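Local coordinates for O-ureido-L-serine synthase (Streptomyces lavendulae, PDB 3X44), which adds hydroxyurea to O-acetyl-L-serine with pyridoxal 5'-phosphate as cofactor, giving O-ureido-L-serine for D-cycloserine biosynthesis, and also makes L-cysteine from sulfide, at residues Gly212-His217 with Ala223-Pro228; Ala207-Gly212 with Leu231-Ile236; Val199-Ser204 with Val270-Ser275. The protein carries 1 engineered substitution. One frame throughout, in Å; residues are numbered along the deposited sequence.

Interaction 1: Gly212-His217 with Ala223-Pro228; sequences GEWSPH and APNFVP. With PUS ((E)-O-(carbamoylamino)-N-({3-hydroxy-2-methyl-5-[(phosphonooxy)methyl]pyridin-4-yl}methylidene)-L-serine), chain C.
The carbonyl oxygen of A223 takes the indole N-H of W214, with NE1 and O 2.8 Å apart. Both residues belong to the long loop that joins helix 208-211 to strand 238-242 in this fold type II pyridoxal-phosphate enzyme. The N-H...O angle is 143°, so the bond is bent. The oxygen lies in the plane of the indole, at its edge, while the nitrogen is tilted from the carbonyl plane of A223. The H217 ring also turns an edge to this oxygen, but NE2 is 3.6 Å away and the pair is mere proximity. The imidazole is held by residues that link the two segments: ND1 bonds to I219 N, and NE2 weakly to L222 O.

N225 covers one face of W214. Its CB sits 3.4 Å from the centroid of the five-membered ring, a CH-pi contact almost along the ring normal. The opposite face carries the backbone N of P216. The amide of N225 does not stack on the indole; the two planes are 38° apart. With chi1 at 50°, CG lies between the backbone N and the carbonyl carbon, and the amide reaches the start of helix 120-135. There OD1 accepts from K122 N, and ND2 donates to L119 O just before the helix.

P224, between these two anchors, points away from W214 and lines the ligand pocket. Its CB is 3.3 Å from OZ1, the ureido oxygen of the bound O-ureido-L-serine adduct, and its CD is 3.7 Å from NZ2.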
ATOM      1  N   GLY A 212       8.127 -23.473  35.049  1.00 29.96           N
ATOM      2  CA  GLY A 212       9.364 -22.947  35.595  1.00 31.15           C
ATOM      3  C   GLY A 212      10.564 -23.782  35.189  1.00 30.13           C
ATOM      4  O   GLY A 212      11.543 -23.894  35.929  1.00 30.15           O
ATOM      5  N   GLU A 213      10.493 -24.368  34.001  1.00 29.89           N
ATOM      6  CA  GLU A 213      11.580 -25.201  33.504  1.00 29.37           C
ATOM      7  C   GLU A 213      12.363 -24.531  32.377  1.00 28.69           C
ATOM      8  O   GLU A 213      11.797 -23.804  31.560  1.00 26.16           O
ATOM      9  CB  GLU A 213      11.022 -26.533  33.001  1.00 29.34           C
ATOM     10  CG  GLU A 213      10.638 -27.494  34.104  1.00 33.12           C
ATOM     11  CD  GLU A 213       9.608 -28.509  33.663  1.00 34.18           C
ATOM     12  OE1 GLU A 213       8.930 -29.078  34.542  1.00 36.11           O
ATOM     13  OE2 GLU A 213       9.475 -28.740  32.439  1.00 34.78           O
ATOM     14  N   TRP A 214      13.669 -24.771  32.348  1.00 26.58           N
ATOM     15  CA  TRP A 214      14.512 -24.230  31.292  1.00 25.31           C
ATOM     16  C   TRP A 214      15.719 -25.102  31.027  1.00 24.57           C
ATOM     17  O   TRP A 214      16.336 -25.652  31.943  1.00 21.21           O
ATOM     18  CB  TRP A 214      15.005 -22.813  31.595  1.00 23.92           C
ATOM     19  CG  TRP A 214      15.657 -22.184  30.385  1.00 19.85           C
ATOM     20  CD1 TRP A 214      15.032 -21.498  29.383  1.00 17.12           C
ATOM     21  CD2 TRP A 214      17.052 -22.210  30.040  1.00 18.20           C
ATOM     22  NE1 TRP A 214      15.948 -21.096  28.440  1.00 17.91           N
ATOM     23  CE2 TRP A 214      17.193 -21.519  28.817  1.00 18.82           C
ATOM     24  CE3 TRP A 214      18.192 -22.750  30.646  1.00 17.55           C
ATOM     25  CZ2 TRP A 214      18.433 -21.352  28.186  1.00 18.15           C
ATOM     26  CZ3 TRP A 214      19.428 -22.584  30.019  1.00 21.25           C
ATOM     27  CH2 TRP A 214      19.535 -21.890  28.800  1.00 20.70           C
ATOM     28  N   SER A 215      16.034 -25.218  29.746  1.00 21.17           N
ATOM     29  CA  SER A 215      17.170 -25.984  29.288  1.00 22.14           C
ATOM     30  C   SER A 215      17.531 -25.408  27.932  1.00 18.98           C
ATOM     31  O   SER A 215      16.664 -24.926  27.215  1.00 18.26           O
ATOM     32  CB  SER A 215      16.792 -27.457  29.127  1.00 22.35           C
ATOM     33  OG  SER A 215      16.863 -28.142  30.364  1.00 30.34           O
ATOM     34  N   PRO A 216      18.824 -25.394  27.588  1.00 20.43           N
ATOM     35  CA  PRO A 216      19.157 -24.853  26.268  1.00 22.18           C
ATOM     36  C   PRO A 216      18.303 -25.644  25.267  1.00 23.20           C
ATOM     37  O   PRO A 216      18.135 -26.853  25.419  1.00 23.14           O
ATOM     38  CB  PRO A 216      20.649 -25.149  26.122  1.00 22.18           C
ATOM     39  CG  PRO A 216      21.155 -25.250  27.527  1.00 21.63           C
ATOM     40  CD  PRO A 216      20.015 -25.817  28.345  1.00 18.79           C
ATOM     41  N   HIS A 217      17.747 -24.968  24.268  1.00 22.60           N
ATOM     42  CA  HIS A 217      16.897 -25.641  23.289  1.00 19.95           C
ATOM     43  C   HIS A 217      17.197 -25.152  21.878  1.00 18.93           C
ATOM     44  O   HIS A 217      17.956 -24.199  21.692  1.00 18.30           O
ATOM     45  CB  HIS A 217      15.427 -25.390  23.621  1.00 20.11           C
ATOM     46  CG  HIS A 217      15.063 -23.939  23.624  1.00 23.01           C
ATOM     47  ND1 HIS A 217      14.553 -23.300  22.514  1.00 23.19           N
ATOM     48  CD2 HIS A 217      15.208 -22.987  24.575  1.00 20.30           C
ATOM     49  CE1 HIS A 217      14.402 -22.016  22.783  1.00 24.59           C
ATOM     50  NE2 HIS A 217      14.793 -21.800  24.026  1.00 24.21           N
ATOM     51  N   ALA A 223      11.970 -18.605  24.591  1.00 17.70           N
ATOM     52  CA  ALA A 223      12.196 -18.986  25.968  1.00 19.41           C
ATOM     53  C   ALA A 223      13.507 -18.674  26.676  1.00 18.05           C
ATOM     54  O   ALA A 223      14.396 -19.525  26.764  1.00 18.35           O
ATOM     55  CB  ALA A 223      11.894 -20.472  26.110  1.00 19.33           C
ATOM     56  N   PRO A 224      13.652 -17.440  27.179  1.00 19.27           N
ATOM     57  CA  PRO A 224      14.878 -17.076  27.898  1.00 19.54           C
ATOM     58  C   PRO A 224      14.746 -17.772  29.267  1.00 22.02           C
ATOM     59  O   PRO A 224      13.648 -18.200  29.634  1.00 21.83           O
ATOM     60  CB  PRO A 224      14.784 -15.561  28.007  1.00 20.20           C
ATOM     61  CG  PRO A 224      13.308 -15.296  28.036  1.00 16.58           C
ATOM     62  CD  PRO A 224      12.723 -16.301  27.069  1.00 16.71           C
ATOM     63  N   ASN A 225      15.833 -17.897  30.024  1.00 24.64           N
ATOM     64  CA  ASN A 225      15.738 -18.581  31.315  1.00 22.95           C
ATOM     65  C   ASN A 225      15.265 -17.716  32.485  1.00 23.69           C
ATOM     66  O   ASN A 225      15.851 -17.740  33.569  1.00 22.96           O
ATOM     67  CB  ASN A 225      17.071 -19.260  31.666  1.00 24.36           C
ATOM     68  CG  ASN A 225      18.262 -18.331  31.537  1.00 22.51           C
ATOM     69  OD1 ASN A 225      18.184 -17.280  30.902  1.00 20.07           O
ATOM     70  ND2 ASN A 225      19.380 -18.722  32.146  1.00 21.26           N
ATOM     71  N   PHE A 226      14.195 -16.963  32.251  1.00 21.25           N
ATOM     72  CA  PHE A 226      13.579 -16.106  33.262  1.00 22.01           C
ATOM     73  C   PHE A 226      12.275 -15.567  32.672  1.00 24.51           C
ATOM     74  O   PHE A 226      12.050 -15.664  31.458  1.00 23.57           O
ATOM     75  CB  PHE A 226      14.510 -14.945  33.658  1.00 19.94           C
ATOM     76  CG  PHE A 226      14.959 -14.085  32.497  1.00 20.54           C
ATOM     77  CD1 PHE A 226      16.230 -14.239  31.949  1.00 18.29           C
ATOM     78  CD2 PHE A 226      14.108 -13.122  31.952  1.00 19.35           C
ATOM     79  CE1 PHE A 226      16.655 -13.445  30.866  1.00 14.73           C
ATOM     80  CE2 PHE A 226      14.521 -12.328  30.874  1.00 16.84           C
ATOM     81  CZ  PHE A 226      15.799 -12.493  30.333  1.00 18.06           C
ATOM     82  N   VAL A 227      11.404 -15.028  33.522  1.00 20.89           N
ATOM     83  CA  VAL A 227      10.142 -14.464  33.045  1.00 21.18           C
ATOM     84  C   VAL A 227      10.390 -12.973  32.801  1.00 21.79           C
ATOM     85  O   VAL A 227      10.677 -12.219  33.738  1.00 19.35           O
ATOM     86  CB  VAL A 227       9.008 -14.633  34.081  1.00 19.16           C
ATOM     87  CG1 VAL A 227       7.715 -14.042  33.532  1.00 16.07           C
ATOM     88  CG2 VAL A 227       8.820 -16.108  34.419  1.00 19.52           C
ATOM     89  N   PRO A 228      10.286 -12.532  31.534  1.00 20.22           N
ATOM     90  CA  PRO A 228      10.510 -11.127  31.172  1.00 18.03           C
ATOM     91  C   PRO A 228       9.586 -10.127  31.861  1.00 17.43           C
ATOM     92  O   PRO A 228       8.394 -10.381  32.044  1.00 14.00           O
ATOM     93  CB  PRO A 228      10.335 -11.109  29.651  1.00 18.14           C
ATOM     94  CG  PRO A 228      10.489 -12.542  29.220  1.00 17.46           C
ATOM     95  CD  PRO A 228       9.939 -13.350  30.357  1.00 19.58           C
TER
HETATM   96  N   PUS C 400      14.226 -12.623  19.599  1.00 20.82           N
HETATM   97  CA  PUS C 400      14.880 -11.686  20.599  1.00 22.23           C
HETATM   98  CB  PUS C 400      14.785 -12.246  22.063  1.00 21.18           C
HETATM   99  OG  PUS C 400      15.455 -13.584  22.146  1.00 24.28           O
HETATM  100  ND  PUS C 400      16.038 -13.794  23.451  1.00 25.49           N
HETATM  101  CE  PUS C 400      15.672 -14.872  24.181  1.00 24.50           C
HETATM  102  NZ2 PUS C 400      14.524 -15.516  23.907  1.00 23.66           N
HETATM  103  OZ1 PUS C 400      16.365 -15.252  25.070  1.00 25.91           O
HETATM  104  C   PUS C 400      16.364 -11.507  20.211  1.00 22.51           C
HETATM  105  O   PUS C 400      16.708 -11.731  19.084  1.00 22.53           O
HETATM  106  OT  PUS C 400      17.171 -11.142  21.033  1.00 22.02           O
HETATM  107  C2  PUS C 400      12.338 -15.511  16.793  1.00 15.85           C
HETATM  108  C3  PUS C 400      12.983 -14.464  17.606  1.00 15.79           C
HETATM  109  C4  PUS C 400      12.257 -13.910  18.754  1.00 17.56           C
HETATM  110  C5  PUS C 400      10.901 -14.397  19.035  1.00 19.05           C
HETATM  111  C6  PUS C 400      10.338 -15.437  18.160  1.00 16.00           C
HETATM  112  C2A PUS C 400      13.067 -16.132  15.635  1.00 16.63           C
HETATM  113  C4A PUS C 400      12.936 -12.976  19.731  1.00 19.39           C
HETATM  114  C5A PUS C 400      10.089 -13.859  20.203  1.00 15.90           C
HETATM  115  N1  PUS C 400      11.065 -15.942  17.104  1.00 18.81           N
HETATM  116  O3  PUS C 400      14.193 -13.986  17.257  1.00 17.29           O
HETATM  117  O1P PUS C 400      10.623 -11.275  21.732  1.00 16.14           O
HETATM  118  O2P PUS C 400       8.581 -10.530  20.804  1.00 15.48           O
HETATM  119  O3P PUS C 400       8.622 -12.497  22.138  1.00 17.15           O
HETATM  120  O4P PUS C 400       9.612 -12.501  19.921  1.00 16.71           O
HETATM  121  P   PUS C 400       9.362 -11.702  21.157  1.00 17.48           P

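Interaction 2: Ala207-Gly212 with Leu231-Ile236; sequences AMLARG and LDRSVI
L209 meets L231, R233 and I236 with the outer part of its side chain. It stands on the short helix 208-211. R233 begins the 3-10 segment 233-235, which precedes edge strand 238-242, and L231 and I236 lie before and after it. From CB, the anti CG (chi1 -173°) carries both methyls to the 231-236 segment. CG and CD1 both lie over one face of the guanidinium. CG is 3.8 Å from R233 NH2. CD1 is 3.5 Å from NH1 and offset toward the rim. CD2 takes the other branch. It meets L231 CD2 at 4.1 Å and I236 CD1 at 4.0 Å, in both cases tip to tip. The leucine thus puts one methyl against a charged plane and the other against the methyl ends of L231 and I236.

R233 comes from the opposite direction, its chain bent at chi2 and chi3. A water ties its NH1 to the backbone of L209: it accepts from NH1 at 2.8 Å and donates to L209 O at 2.7 Å.

The turn that carries R233 has its own lock. D232 OD1 accepts from S234 N in an Asx turn, and from S234 OG at 2.6 Å. Both donors reach it from the same face of the carboxylate. D232 OD2 forms a salt bridge with R190 of helix 180-192, which fastens the turn to that helix.

The arginine therefore lays a flat face on leucine carbon while an N-H at its rim binds water. Apolar packing and hydration share one side chain at this surface contact.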
ATOM      1  N   ALA A 207       9.655 -24.945  29.242  1.00 23.15           N
ATOM      2  CA  ALA A 207       8.376 -24.428  29.717  1.00 22.12           C
ATOM      3  C   ALA A 207       8.619 -23.639  31.000  1.00 23.78           C
ATOM      4  O   ALA A 207       8.265 -24.076  32.100  1.00 23.79           O
ATOM      5  CB  ALA A 207       7.415 -25.576  29.971  1.00 20.77           C
ATOM      6  N   MET A 208       9.244 -22.478  30.838  1.00 23.91           N
ATOM      7  CA  MET A 208       9.575 -21.594  31.949  1.00 27.55           C
ATOM      8  C   MET A 208       8.339 -21.002  32.626  1.00 28.28           C
ATOM      9  O   MET A 208       8.242 -20.987  33.851  1.00 29.58           O
ATOM     10  CB  MET A 208      10.486 -20.466  31.444  1.00 29.05           C
ATOM     11  CG  MET A 208      11.111 -19.604  32.533  1.00 36.60           C
ATOM     12  SD  MET A 208      12.306 -20.511  33.533  1.00 42.08           S
ATOM     13  CE  MET A 208      11.453 -20.588  35.071  1.00 43.03           C
ATOM     14  N   LEU A 209       7.395 -20.516  31.829  1.00 28.65           N
ATOM     15  CA  LEU A 209       6.183 -19.907  32.365  1.00 28.41           C
ATOM     16  C   LEU A 209       5.182 -20.923  32.901  1.00 29.00           C
ATOM     17  O   LEU A 209       4.555 -20.699  33.938  1.00 28.76           O
ATOM     18  CB  LEU A 209       5.514 -19.053  31.287  1.00 26.63           C
ATOM     19  CG  LEU A 209       4.321 -18.185  31.684  1.00 25.79           C
ATOM     20  CD1 LEU A 209       4.713 -17.226  32.809  1.00 26.92           C
ATOM     21  CD2 LEU A 209       3.848 -17.409  30.464  1.00 24.67           C
ATOM     22  N   ALA A 210       5.034 -22.040  32.194  1.00 28.40           N
ATOM     23  CA  ALA A 210       4.092 -23.072  32.604  1.00 29.81           C
ATOM     24  C   ALA A 210       4.559 -23.866  33.817  1.00 32.04           C
ATOM     25  O   ALA A 210       3.797 -24.055  34.770  1.00 33.63           O
ATOM     26  CB  ALA A 210       3.810 -24.017  31.436  1.00 25.79           C
ATOM     27  N   ARG A 211       5.810 -24.317  33.796  1.00 33.17           N
ATOM     28  CA  ARG A 211       6.332 -25.111  34.902  1.00 32.58           C
ATOM     29  C   ARG A 211       7.632 -24.610  35.518  1.00 32.49           C
ATOM     30  O   ARG A 211       8.182 -25.251  36.413  1.00 32.93           O
ATOM     31  CB  ARG A 211       6.517 -26.554  34.444  1.00 35.27           C
ATOM     32  CG  ARG A 211       5.359 -27.073  33.610  1.00 38.54           C
ATOM     33  CD  ARG A 211       5.347 -28.587  33.562  1.00 40.49           C
ATOM     34  NE  ARG A 211       5.943 -29.093  32.331  1.00 43.50           N
ATOM     35  CZ  ARG A 211       5.365 -29.020  31.136  1.00 45.25           C
ATOM     36  NH1 ARG A 211       4.168 -28.459  31.008  1.00 45.94           N
ATOM     37  NH2 ARG A 211       5.985 -29.503  30.065  1.00 45.40           N
ATOM     38  N   GLY A 212       8.127 -23.473  35.049  1.00 29.96           N
ATOM     39  CA  GLY A 212       9.364 -22.947  35.595  1.00 31.15           C
ATOM     40  C   GLY A 212      10.564 -23.782  35.189  1.00 30.13           C
ATOM     41  O   GLY A 212      11.543 -23.894  35.929  1.00 30.15           O
ATOM     42  N   LEU A 231       6.197  -8.813  30.210  1.00 19.94           N
ATOM     43  CA  LEU A 231       5.074  -9.739  30.096  1.00 21.45           C
ATOM     44  C   LEU A 231       3.803  -9.441  30.883  1.00 23.11           C
ATOM     45  O   LEU A 231       3.846  -9.226  32.101  1.00 24.52           O
ATOM     46  CB  LEU A 231       5.517 -11.157  30.466  1.00 20.27           C
ATOM     47  CG  LEU A 231       4.351 -12.151  30.559  1.00 21.20           C
ATOM     48  CD1 LEU A 231       3.753 -12.346  29.173  1.00 17.68           C
ATOM     49  CD2 LEU A 231       4.823 -13.476  31.132  1.00 18.80           C
ATOM     50  N   ASP A 232       2.670  -9.431  30.181  1.00 21.00           N
ATOM     51  CA  ASP A 232       1.381  -9.252  30.838  1.00 21.93           C
ATOM     52  C   ASP A 232       0.691 -10.594  30.661  1.00 21.00           C
ATOM     53  O   ASP A 232       0.001 -10.844  29.665  1.00 20.73           O
ATOM     54  CB  ASP A 232       0.527  -8.156  30.206  1.00 21.19           C
ATOM     55  CG  ASP A 232      -0.831  -8.036  30.883  1.00 21.85           C
ATOM     56  OD1 ASP A 232      -1.014  -8.666  31.951  1.00 24.56           O
ATOM     57  OD2 ASP A 232      -1.715  -7.331  30.362  1.00 21.07           O
ATOM     58  N   ARG A 233       0.910 -11.461  31.639  1.00 20.39           N
ATOM     59  CA  ARG A 233       0.375 -12.807  31.644  1.00 22.26           C
ATOM     60  C   ARG A 233      -1.131 -12.891  31.420  1.00 20.82           C
ATOM     61  O   ARG A 233      -1.630 -13.894  30.897  1.00 22.18           O
ATOM     62  CB  ARG A 233       0.758 -13.476  32.968  1.00 23.00           C
ATOM     63  CG  ARG A 233      -0.234 -14.470  33.494  1.00 24.54           C
ATOM     64  CD  ARG A 233       0.486 -15.575  34.210  1.00 30.10           C
ATOM     65  NE  ARG A 233       0.395 -16.834  33.481  1.00 32.02           N
ATOM     66  CZ  ARG A 233       1.084 -17.925  33.792  1.00 30.88           C
ATOM     67  NH1 ARG A 233       1.921 -17.914  34.825  1.00 30.56           N
ATOM     68  NH2 ARG A 233       0.930 -19.027  33.074  1.00 30.10           N
ATOM     69  N   SER A 234      -1.848 -11.834  31.789  1.00 21.72           N
ATOM     70  CA  SER A 234      -3.299 -11.810  31.654  1.00 21.71           C
ATOM     71  C   SER A 234      -3.861 -11.889  30.226  1.00 20.94           C
ATOM     72  O   SER A 234      -5.045 -12.171  30.050  1.00 20.36           O
ATOM     73  CB  SER A 234      -3.868 -10.574  32.361  1.00 21.47           C
ATOM     74  OG  SER A 234      -3.468  -9.380  31.720  1.00 19.84           O
ATOM     75  N   VAL A 235      -3.032 -11.659  29.211  1.00 20.04           N
ATOM     76  CA  VAL A 235      -3.530 -11.718  27.833  1.00 21.68           C
ATOM     77  C   VAL A 235      -3.595 -13.138  27.274  1.00 21.05           C
ATOM     78  O   VAL A 235      -4.170 -13.365  26.209  1.00 24.62           O
ATOM     79  CB  VAL A 235      -2.668 -10.863  26.872  1.00 19.22           C
ATOM     80  CG1 VAL A 235      -2.570  -9.442  27.389  1.00 21.53           C
ATOM     81  CG2 VAL A 235      -1.290 -11.489  26.717  1.00 20.87           C
ATOM     82  N   ILE A 236      -3.014 -14.091  27.995  1.00 21.71           N
ATOM     83  CA  ILE A 236      -2.992 -15.478  27.549  1.00 22.65           C
ATOM     84  C   ILE A 236      -4.225 -16.308  27.929  1.00 23.96           C
ATOM     85  O   ILE A 236      -4.618 -16.356  29.090  1.00 25.25           O
ATOM     86  CB  ILE A 236      -1.746 -16.202  28.097  1.00 23.47           C
ATOM     87  CG1 ILE A 236      -0.482 -15.426  27.708  1.00 21.05           C
ATOM     88  CG2 ILE A 236      -1.702 -17.638  27.572  1.00 21.47           C
ATOM     89  CD1 ILE A 236       0.776 -15.960  28.344  1.00 19.05           C
TER
HETATM   90  O   HOH W   1       2.194 -20.701  35.324  1.00 46.28           O

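Interaction 3: Val199-Ser204 with Val270-Ser275; sequences VALEPS and VATALS
T272 CB and OG1 press against one methyl of L201, the tight part of the contact. OG1 lies 3.0 Å from L201 CD2, shorter than usual for carbon and oxygen, so the fit is probably strained. T272 CB is 3.5 Å from the same CD2. The two side chains run across each other at a slant. L201 has chi1 at 59°, which sets CG between its backbone N and carbonyl carbon; chi2, off the usual rotamers, sets CD2 against T272 CB and OG1. The threonine hydroxyl gains nothing polar from the strand. It bonds weakly to A268 O, one turn earlier in its own helix.

The contact joins the parallel strand 197-203 to helix 264-278, which packs on one face of the central sheet of this alpha/beta fold. Neighbouring strands help: V173 of strand 171-174 and M242 of strand 238-242 also touch T272.

Toward V199 the packing is looser. Its CG1 meets T272 CG2 at 4.0 Å, methyl to methyl, tip to tip. This side is buried too, so the contact has no solvent edge at its three touching residues. A200, between V199 and L201, points its CB away from the helix, to the side where I236 lies.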
ATOM      1  N   VAL A 199      -3.151 -17.804  22.031  1.00 17.90           N
ATOM      2  CA  VAL A 199      -2.378 -19.007  22.310  1.00 15.59           C
ATOM      3  C   VAL A 199      -0.878 -18.749  22.338  1.00 17.30           C
ATOM      4  O   VAL A 199      -0.287 -18.386  21.321  1.00 17.53           O
ATOM      5  CB  VAL A 199      -2.671 -20.090  21.236  1.00 15.49           C
ATOM      6  CG1 VAL A 199      -1.904 -21.363  21.541  1.00 13.60           C
ATOM      7  CG2 VAL A 199      -4.173 -20.363  21.178  1.00 15.02           C
ATOM      8  N   ALA A 200      -0.264 -18.953  23.499  1.00 19.92           N
ATOM      9  CA  ALA A 200       1.181 -18.752  23.647  1.00 22.08           C
ATOM     10  C   ALA A 200       1.853 -20.092  23.905  1.00 22.90           C
ATOM     11  O   ALA A 200       1.514 -20.794  24.855  1.00 21.96           O
ATOM     12  CB  ALA A 200       1.476 -17.787  24.802  1.00 22.47           C
ATOM     13  N   LEU A 201       2.802 -20.455  23.054  1.00 20.71           N
ATOM     14  CA  LEU A 201       3.490 -21.722  23.230  1.00 22.97           C
ATOM     15  C   LEU A 201       4.904 -21.529  23.753  1.00 21.07           C
ATOM     16  O   LEU A 201       5.482 -20.449  23.634  1.00 21.40           O
ATOM     17  CB  LEU A 201       3.530 -22.489  21.902  1.00 23.43           C
ATOM     18  CG  LEU A 201       4.217 -21.781  20.733  1.00 26.28           C
ATOM     19  CD1 LEU A 201       5.676 -22.204  20.662  1.00 27.91           C
ATOM     20  CD2 LEU A 201       3.499 -22.127  19.437  1.00 26.90           C
ATOM     21  N   GLU A 202       5.443 -22.586  24.350  1.00 19.36           N
ATOM     22  CA  GLU A 202       6.801 -22.587  24.863  1.00 21.13           C
ATOM     23  C   GLU A 202       7.416 -23.885  24.350  1.00 24.33           C
ATOM     24  O   GLU A 202       6.693 -24.820  23.998  1.00 21.99           O
ATOM     25  CB  GLU A 202       6.815 -22.606  26.395  1.00 20.96           C
ATOM     26  CG  GLU A 202       5.794 -21.721  27.068  1.00 18.20           C
ATOM     27  CD  GLU A 202       5.984 -21.700  28.577  1.00 24.61           C
ATOM     28  OE1 GLU A 202       6.934 -21.035  29.045  1.00 23.43           O
ATOM     29  OE2 GLU A 202       5.193 -22.355  29.295  1.00 24.39           O
ATOM     30  N   PRO A 203       8.754 -23.951  24.274  1.00 23.71           N
ATOM     31  CA  PRO A 203       9.366 -25.194  23.792  1.00 24.74           C
ATOM     32  C   PRO A 203       9.114 -26.285  24.828  1.00 25.90           C
ATOM     33  O   PRO A 203       9.098 -26.008  26.032  1.00 28.34           O
ATOM     34  CB  PRO A 203      10.856 -24.852  23.664  1.00 23.50           C
ATOM     35  CG  PRO A 203      10.926 -23.335  23.718  1.00 25.78           C
ATOM     36  CD  PRO A 203       9.759 -22.919  24.578  1.00 25.30           C
ATOM     37  N   SER A 204       8.900 -27.514  24.364  1.00 25.38           N
ATOM     38  CA  SER A 204       8.646 -28.638  25.261  1.00 26.52           C
ATOM     39  C   SER A 204       9.707 -28.715  26.353  1.00 25.04           C
ATOM     40  O   SER A 204       9.411 -29.063  27.494  1.00 22.72           O
ATOM     41  CB  SER A 204       8.660 -29.961  24.487  1.00 26.95           C
ATOM     42  OG  SER A 204       7.585 -30.045  23.568  1.00 37.44           O
ATOM     43  N   VAL A 270       3.127 -22.385  13.636  1.00 15.61           N
ATOM     44  CA  VAL A 270       2.285 -23.036  12.644  1.00 16.32           C
ATOM     45  C   VAL A 270       1.878 -24.429  13.125  1.00 16.39           C
ATOM     46  O   VAL A 270       0.713 -24.818  12.999  1.00 16.36           O
ATOM     47  CB  VAL A 270       3.012 -23.166  11.303  1.00 14.65           C
ATOM     48  CG1 VAL A 270       2.179 -24.010  10.328  1.00 13.00           C
ATOM     49  CG2 VAL A 270       3.275 -21.781  10.736  1.00 12.76           C
ATOM     50  N   ALA A 271       2.849 -25.170  13.665  1.00 16.97           N
ATOM     51  CA  ALA A 271       2.624 -26.519  14.178  1.00 18.00           C
ATOM     52  C   ALA A 271       1.523 -26.492  15.231  1.00 20.09           C
ATOM     53  O   ALA A 271       0.582 -27.288  15.197  1.00 17.38           O
ATOM     54  CB  ALA A 271       3.916 -27.072  14.786  1.00 22.15           C
ATOM     55  N   THR A 272       1.641 -25.555  16.163  1.00 20.34           N
ATOM     56  CA  THR A 272       0.651 -25.418  17.216  1.00 18.58           C
ATOM     57  C   THR A 272      -0.712 -25.123  16.606  1.00 20.52           C
ATOM     58  O   THR A 272      -1.711 -25.746  16.969  1.00 15.22           O
ATOM     59  CB  THR A 272       1.028 -24.282  18.178  1.00 18.02           C
ATOM     60  OG1 THR A 272       2.095 -24.725  19.029  1.00 20.25           O
ATOM     61  CG2 THR A 272      -0.170 -23.881  19.034  1.00 16.03           C
ATOM     62  N   ALA A 273      -0.741 -24.170  15.675  1.00 22.03           N
ATOM     63  CA  ALA A 273      -1.980 -23.782  15.012  1.00 21.82           C
ATOM     64  C   ALA A 273      -2.625 -24.965  14.293  1.00 23.49           C
ATOM     65  O   ALA A 273      -3.850 -25.131  14.324  1.00 21.24           O
ATOM     66  CB  ALA A 273      -1.706 -22.656  14.016  1.00 22.24           C
ATOM     67  N   LEU A 274      -1.799 -25.773  13.635  1.00 23.29           N
ATOM     68  CA  LEU A 274      -2.291 -26.931  12.902  1.00 23.55           C
ATOM     69  C   LEU A 274      -2.861 -27.943  13.889  1.00 24.65           C
ATOM     70  O   LEU A 274      -3.838 -28.629  13.595  1.00 24.81           O
ATOM     71  CB  LEU A 274      -1.160 -27.565  12.084  1.00 22.61           C
ATOM     72  CG  LEU A 274      -0.738 -26.834  10.806  1.00 25.88           C
ATOM     73  CD1 LEU A 274       0.505 -27.491  10.216  1.00 25.07           C
ATOM     74  CD2 LEU A 274      -1.877 -26.861   9.795  1.00 27.31           C
ATOM     75  N   SER A 275      -2.246 -28.022  15.063  1.00 23.83           N
ATOM     76  CA  SER A 275      -2.692 -28.942  16.100  1.00 25.25           C
ATOM     77  C   SER A 275      -4.084 -28.552  16.569  1.00 26.74           C
ATOM     78  O   SER A 275      -4.960 -29.404  16.733  1.00 30.40           O
ATOM     79  CB  SER A 275      -1.725 -28.916  17.283  1.00 26.03           C
ATOM     80  OG  SER A 275      -2.235 -29.663  18.370  1.00 25.49           O
TER

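Interaction 3 is the core contact: its touching residues are buried and its contacts are van der Waals packing, including a threonine hydroxyl pressed on a methyl. Interaction 2 lies at the surface, where aliphatic packing is joined by a charged group and a water. Interaction 1 is partly buried, mixes polar and aromatic contacts, and reaches the ligand. Along the chain, interaction 1 is nested within the loop closed by interaction 2, and that within the loop closed by interaction 3. Interactions 1 and 2 share G212. E202 of interaction 3 bonds through OE1 and OE2 to the backbone N atoms of L209 and A210, at the start of helix 208-211. P203 packs against A223 and H217 of interaction 1.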